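Local coordinates for conjugal transfer protein TRWB (Escherichia coli, PDB 1E9R) that probably couples the DNA-processing complex to the secretion channel in bacterial conjugation, as a hexameric, P-loop NTPase-type protein resembling ring helicases and F1-ATPase, at residues B[230-235]-B[267-272]; B[277-282]-B[305-310]. All coordinates share one frame; numbering follows the deposited sequence.

Contact 1: B[230-235]-B[267-272]; sequences SIRSWL and CTSILS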
loop_
_atom_site.group_PDB
_atom_site.type_symbol
_atom_site.label_atom_id
_atom_site.label_comp_id
_atom_site.label_asym_id
_atom_site.label_seq_id
_atom_site.Cartn_x
_atom_site.Cartn_y
_atom_site.Cartn_z
ATOM N N SER B 230 25.309 -21.139 31.917
ATOM C CA SER B 230 24.752 -19.794 31.765
ATOM C C SER B 230 25.565 -19.001 30.758
ATOM O O SER B 230 26.764 -18.800 30.944
ATOM C CB SER B 230 24.756 -19.045 33.097
ATOM O OG SER B 230 24.427 -17.679 32.909
ATOM N N ILE B 231 24.913 -18.555 29.686
ATOM C CA ILE B 231 25.593 -17.777 28.665
ATOM C C ILE B 231 26.139 -16.486 29.283
ATOM O O ILE B 231 27.215 -16.030 28.909
ATOM C CB ILE B 231 24.640 -17.439 27.502
ATOM C CG1 ILE B 231 24.240 -18.724 26.771
ATOM C CG2 ILE B 231 25.312 -16.470 26.539
ATOM C CD1 ILE B 231 23.172 -18.527 25.719
ATOM N N ARG B 232 25.404 -15.916 30.237
ATOM C CA ARG B 232 25.829 -14.686 30.904
ATOM C C ARG B 232 27.130 -14.912 31.659
ATOM O O ARG B 232 28.076 -14.125 31.552
ATOM C CB ARG B 232 24.767 -14.212 31.894
ATOM C CG ARG B 232 23.472 -13.826 31.251
ATOM C CD ARG B 232 22.513 -13.236 32.256
ATOM N NE ARG B 232 22.921 -11.919 32.716
ATOM C CZ ARG B 232 22.169 -11.152 33.496
ATOM N NH1 ARG B 232 20.981 -11.581 33.895
ATOM N NH2 ARG B 232 22.596 -9.953 33.870
ATOM N N SER B 233 27.160 -15.987 32.441
ATOM C CA SER B 233 28.338 -16.339 33.224
ATOM C C SER B 233 29.495 -16.670 32.287
ATOM O O SER B 233 30.639 -16.312 32.555
ATOM C CB SER B 233 28.032 -17.537 34.122
ATOM O OG SER B 233 27.002 -17.227 35.044
ATOM N N TRP B 234 29.195 -17.354 31.190
ATOM C CA TRP B 234 30.212 -17.705 30.219
ATOM C C TRP B 234 30.866 -16.437 29.646
ATOM O O TRP B 234 32.088 -16.356 29.507
ATOM C CB TRP B 234 29.589 -18.512 29.085
ATOM C CG TRP B 234 30.547 -18.822 27.985
ATOM C CD1 TRP B 234 31.533 -19.765 28.000
ATOM C CD2 TRP B 234 30.643 -18.160 26.715
ATOM N NE1 TRP B 234 32.239 -19.734 26.820
ATOM C CE2 TRP B 234 31.714 -18.760 26.012
ATOM C CE3 TRP B 234 29.929 -17.119 26.102
ATOM C CZ2 TRP B 234 32.089 -18.351 24.722
ATOM C CZ3 TRP B 234 30.304 -16.711 24.817
ATOM C CH2 TRP B 234 31.375 -17.329 24.144
ATOM N N LEU B 235 30.051 -15.445 29.307
ATOM C CA LEU B 235 30.581 -14.208 28.748
ATOM C C LEU B 235 31.532 -13.533 29.713
ATOM O O LEU B 235 32.555 -12.979 29.314
ATOM C CB LEU B 235 29.444 -13.247 28.398
ATOM C CG LEU B 235 28.620 -13.615 27.163
ATOM C CD1 LEU B 235 27.435 -12.674 27.031
ATOM C CD2 LEU B 235 29.497 -13.548 25.934
ATOM N N CYS B 267 23.111 -11.098 22.639
ATOM C CA CYS B 267 22.951 -9.680 22.383
ATOM C C CYS B 267 22.502 -8.841 23.581
ATOM O O CYS B 267 22.975 -7.723 23.755
ATOM C CB CYS B 267 21.993 -9.481 21.218
ATOM S SG CYS B 267 22.627 -10.131 19.639
ATOM N N THR B 268 21.605 -9.364 24.414
ATOM C CA THR B 268 21.134 -8.598 25.573
ATOM C C THR B 268 22.130 -8.635 26.702
ATOM O O THR B 268 22.339 -7.646 27.401
ATOM C CB THR B 268 19.848 -9.150 26.200
ATOM O OG1 THR B 268 19.038 -9.757 25.200
ATOM C CG2 THR B 268 19.072 -8.028 26.852
ATOM N N SER B 269 22.718 -9.806 26.892
ATOM C CA SER B 269 23.658 -10.023 27.977
ATOM C C SER B 269 24.930 -9.187 27.958
ATOM O O SER B 269 25.371 -8.735 29.012
ATOM C CB SER B 269 23.998 -11.512 28.065
ATOM O OG SER B 269 22.847 -12.246 28.449
ATOM N N ILE B 270 25.521 -8.969 26.783
ATOM C CA ILE B 270 26.746 -8.177 26.722
ATOM C C ILE B 270 26.530 -6.762 27.254
ATOM O O ILE B 270 27.463 -6.125 27.731
ATOM C CB ILE B 270 27.280 -8.058 25.301
ATOM C CG1 ILE B 270 26.268 -7.300 24.453
ATOM C CG2 ILE B 270 27.579 -9.442 24.729
ATOM C CD1 ILE B 270 26.845 -6.754 23.187
ATOM N N LEU B 271 25.297 -6.278 27.168
ATOM C CA LEU B 271 24.954 -4.943 27.639
ATOM C C LEU B 271 25.008 -4.874 29.151
ATOM O O LEU B 271 24.944 -3.791 29.739
ATOM C CB LEU B 271 23.550 -4.574 27.170
ATOM C CG LEU B 271 23.380 -3.775 25.883
ATOM C CD1 LEU B 271 24.310 -4.275 24.815
ATOM C CD2 LEU B 271 21.930 -3.870 25.449
ATOM N N SER B 272 25.116 -6.040 29.777
ATOM C CA SER B 272 25.168 -6.128 31.230
ATOM C C SER B 272 26.573 -6.432 31.729
ATOM O O SER B 272 26.823 -6.406 32.933
ATOM C CB SER B 272 24.206 -7.210 31.739
ATOM O OG SER B 272 22.864 -6.768 31.727
#

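Contact 2: B[277-282]-B[305-310]; sequences PKRRLW and RKAGLR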
loop_
_atom_site.group_PDB
_atom_site.type_symbol
_atom_site.label_atom_id
_atom_site.label_comp_id
_atom_site.label_asym_id
_atom_site.label_seq_id
_atom_site.Cartn_x
_atom_site.Cartn_y
_atom_site.Cartn_z
ATOM N N PRO B 277 37.645 -2.396 29.100
ATOM C CA PRO B 277 38.215 -1.764 27.909
ATOM C C PRO B 277 38.972 -2.696 26.944
ATOM O O PRO B 277 39.033 -2.424 25.739
ATOM C CB PRO B 277 39.117 -0.677 28.503
ATOM C CG PRO B 277 38.388 -0.280 29.747
ATOM C CD PRO B 277 38.001 -1.632 30.313
ATOM N N LYS B 278 39.529 -3.794 27.455
ATOM C CA LYS B 278 40.299 -4.707 26.607
ATOM C C LYS B 278 39.517 -5.890 26.031
ATOM O O LYS B 278 40.055 -6.662 25.232
ATOM C CB LYS B 278 41.511 -5.247 27.377
ATOM C CG LYS B 278 42.346 -4.198 28.115
ATOM C CD LYS B 278 43.815 -4.618 28.204
ATOM C CE LYS B 278 43.980 -6.095 28.551
ATOM N NZ LYS B 278 45.400 -6.544 28.456
ATOM N N ARG B 279 38.255 -6.032 26.429
ATOM C CA ARG B 279 37.426 -7.138 25.955
ATOM C C ARG B 279 37.070 -7.060 24.469
ATOM O O ARG B 279 36.641 -6.018 23.973
ATOM C CB ARG B 279 36.137 -7.205 26.770
ATOM C CG ARG B 279 35.290 -8.420 26.466
ATOM C CD ARG B 279 33.868 -8.287 27.011
ATOM N NE ARG B 279 33.778 -8.303 28.470
ATOM C CZ ARG B 279 33.459 -7.248 29.220
ATOM N NH1 ARG B 279 33.197 -6.073 28.658
ATOM N NH2 ARG B 279 33.392 -7.369 30.537
ATOM N N ARG B 280 37.260 -8.175 23.767
ATOM C CA ARG B 280 36.932 -8.275 22.343
ATOM C C ARG B 280 36.121 -9.554 22.133
ATOM O O ARG B 280 36.648 -10.662 22.300
ATOM C CB ARG B 280 38.190 -8.350 21.474
ATOM C CG ARG B 280 39.011 -7.083 21.375
ATOM C CD ARG B 280 39.756 -7.091 20.048
ATOM N NE ARG B 280 41.200 -7.332 20.123
ATOM C CZ ARG B 280 41.799 -8.290 20.831
ATOM N NH1 ARG B 280 41.102 -9.118 21.593
ATOM N NH2 ARG B 280 43.118 -8.404 20.798
ATOM N N LEU B 281 34.848 -9.399 21.769
ATOM C CA LEU B 281 33.973 -10.546 21.548
ATOM C C LEU B 281 33.287 -10.499 20.183
ATOM O O LEU B 281 32.578 -9.544 19.862
ATOM C CB LEU B 281 32.906 -10.603 22.645
ATOM C CG LEU B 281 32.206 -11.934 22.993
ATOM C CD1 LEU B 281 30.708 -11.689 23.086
ATOM C CD2 LEU B 281 32.484 -13.005 21.957
ATOM N N TRP B 282 33.493 -11.540 19.383
ATOM C CA TRP B 282 32.888 -11.606 18.059
ATOM C C TRP B 282 31.585 -12.394 18.063
ATOM O O TRP B 282 31.403 -13.314 18.857
ATOM C CB TRP B 282 33.841 -12.260 17.044
ATOM C CG TRP B 282 35.081 -11.477 16.777
ATOM C CD1 TRP B 282 36.198 -11.419 17.558
ATOM C CD2 TRP B 282 35.321 -10.595 15.667
ATOM N NE1 TRP B 282 37.117 -10.560 17.005
ATOM C CE2 TRP B 282 36.605 -10.039 15.846
ATOM C CE3 TRP B 282 34.571 -10.222 14.541
ATOM C CZ2 TRP B 282 37.161 -9.128 14.943
ATOM C CZ3 TRP B 282 35.125 -9.314 13.641
ATOM C CH2 TRP B 282 36.408 -8.778 13.850
ATOM N N ARG B 305 29.722 -1.296 21.782
ATOM C CA ARG B 305 31.144 -0.976 21.600
ATOM C C ARG B 305 31.918 -1.005 22.917
ATOM O O ARG B 305 33.088 -1.402 22.946
ATOM C CB ARG B 305 31.311 0.399 20.942
ATOM C CG ARG B 305 32.705 0.996 21.126
ATOM C CD ARG B 305 32.786 2.415 20.599
ATOM N NE ARG B 305 33.096 2.429 19.174
ATOM C CZ ARG B 305 34.256 2.017 18.662
ATOM N NH1 ARG B 305 35.215 1.572 19.471
ATOM N NH2 ARG B 305 34.464 2.058 17.345
ATOM N N LYS B 306 31.268 -0.577 23.996
ATOM C CA LYS B 306 31.902 -0.566 25.305
ATOM C C LYS B 306 32.172 -1.996 25.760
ATOM O O LYS B 306 33.100 -2.253 26.526
ATOM C CB LYS B 306 31.001 0.142 26.317
ATOM C CG LYS B 306 31.569 1.442 26.889
ATOM C CD LYS B 306 31.954 2.449 25.800
ATOM C CE LYS B 306 32.163 3.847 26.383
ATOM N NZ LYS B 306 33.128 3.873 27.523
ATOM N N ALA B 307 31.358 -2.932 25.284
ATOM C CA ALA B 307 31.530 -4.331 25.647
ATOM C C ALA B 307 32.513 -5.002 24.704
ATOM O O ALA B 307 32.964 -6.108 24.971
ATOM C CB ALA B 307 30.200 -5.061 25.608
ATOM N N GLY B 308 32.844 -4.334 23.602
ATOM C CA GLY B 308 33.793 -4.894 22.655
ATOM C C GLY B 308 33.152 -5.883 21.712
ATOM O O GLY B 308 33.801 -6.818 21.250
ATOM N N LEU B 309 31.873 -5.664 21.423
ATOM C CA LEU B 309 31.111 -6.536 20.533
ATOM C C LEU B 309 31.407 -6.210 19.081
ATOM O O LEU B 309 31.336 -5.048 18.660
ATOM C CB LEU B 309 29.611 -6.370 20.789
ATOM C CG LEU B 309 28.610 -7.469 20.401
ATOM C CD1 LEU B 309 27.580 -6.884 19.444
ATOM C CD2 LEU B 309 29.320 -8.675 19.800
ATOM N N ARG B 310 31.743 -7.257 18.332
ATOM C CA ARG B 310 32.066 -7.155 16.918
ATOM C C ARG B 310 31.201 -8.179 16.215
ATOM O O ARG B 310 31.398 -9.383 16.391
ATOM C CB ARG B 310 33.539 -7.483 16.686
ATOM C CG ARG B 310 34.486 -6.541 17.400
ATOM C CD ARG B 310 35.799 -7.231 17.723
ATOM N NE ARG B 310 36.900 -6.283 17.875
ATOM C CZ ARG B 310 36.990 -5.369 18.834
ATOM N NH1 ARG B 310 36.041 -5.266 19.760
ATOM N NH2 ARG B 310 38.046 -4.559 18.865
#

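Contact 1: B[230-235]-B[267-272]
S269 meets both R232 and L235. S269 OG lies 3.3 Å from R232 CG, beside the aliphatic part of that chain. The same OG bonds to V265 O and to the hydroxyl of Y130, so this buried hydroxyl has polar partners of its own. The CB of S269 rests 3.8 Å from CD1 of L235. I270 comes next and adds the apolar pair of the contact: I270 CG2 meets L235 CD1 at 4.0 Å, the two side chains lying at a slant to each other. S272 closes the segment, with its CB 3.8 Å from NH2 of R232. Its OG bonds to D250 of the second subunit. R232 gets there by a bend at chi3 (71°), which brings the guanidinium over toward S272 at an oblique tilt. The polar end is held by a salt bridge from NH1 to D126 and a bond to E120 O. With an alanine at R232, D126 is likely to lose an ionic partner, E120 O a donor and S269 OG the chain packed beside it. This is buried packing within an alpha/beta P-loop NTPase-type domain: the short helix 231-236 lies against the chain at 269-272, reached from helix 252-269.

Contact 2: B[277-282]-B[305-310]
R310 and W282 pack closely on one face of the sheet. The CB of R310 sits over the six-membered ring of W282, 3.7 Å from its centroid, in a CH-pi contact. R310 CD lies over the same indole face, toward its rim, 3.5 Å from W282 CE2. Extended from CG to NE, the R310 chain runs across the indole and carries the guanidinium beyond it. The guanidinium plane is turned 67° from the ring. R280 CD rests over one face of the R310 guanidinium, toward its rim, 3.3 Å from R310 NH2. The two arginine planes stand nearly perpendicular. Both ends carry like charge, which the salt bridge from R310 NE to E52 probably eases. W282 NE1 bonds to D82.

The backbones are locked beneath. L281 N donates to G308 O at 2.8 Å and almost straight. R310 N donates to L281 O at 2.9 Å. G308 O is gripped twice, since R310 NH1 also reaches it at 3.1 Å, from above the carbonyl plane and from the face opposite L281 N. G308 CA sits close against R279 O in a CH...O contact, with no CB between them. On the other face of the sheet, CD2 of L309 touches L281 O.

R279 also packs closely. With CG anti to the backbone N (chi1 -173°), its chain lies along A307 O, and R279 CD comes 3.1 Å from A307 O. That oxygen sits at the edge of the R279 guanidinium, in its plane. R279 NH2 bonds to P274 O. The solvent side is at K306, which is exposed and barely covered here; its NZ turns to E275 in a salt bridge.

These are neighbouring parallel strands, 281-285 and 309-315, joined through helix 297-303: a beta-alpha-beta unit of the central sheet of a P-loop NTPase-type fold.

How the contacts relate
Contact 1 is buried and joins helix 231-236 to the chain at 269-272. Contact 2 is partly buried and joins two parallel strands at their starts, with an exposed fringe. Helix 252-269 and strand 281-285 follow each other in the chain, so contact 1 closes before contact 2 opens. The two meet through apolar side chains: I270 CD1 packs on L309 CG at 3.4 Å, and L235 CD2 on L281 CD1 at 3.6 Å. L235 and I270 thus pack on the L281 and L309 side of the sheet. Their chemistry differs. Contact 1 rests on side-chain packing, while contact 2 adds backbone hydrogen bonds, a CH-pi contact and two crossed arginines. Only contact 1 reaches another subunit.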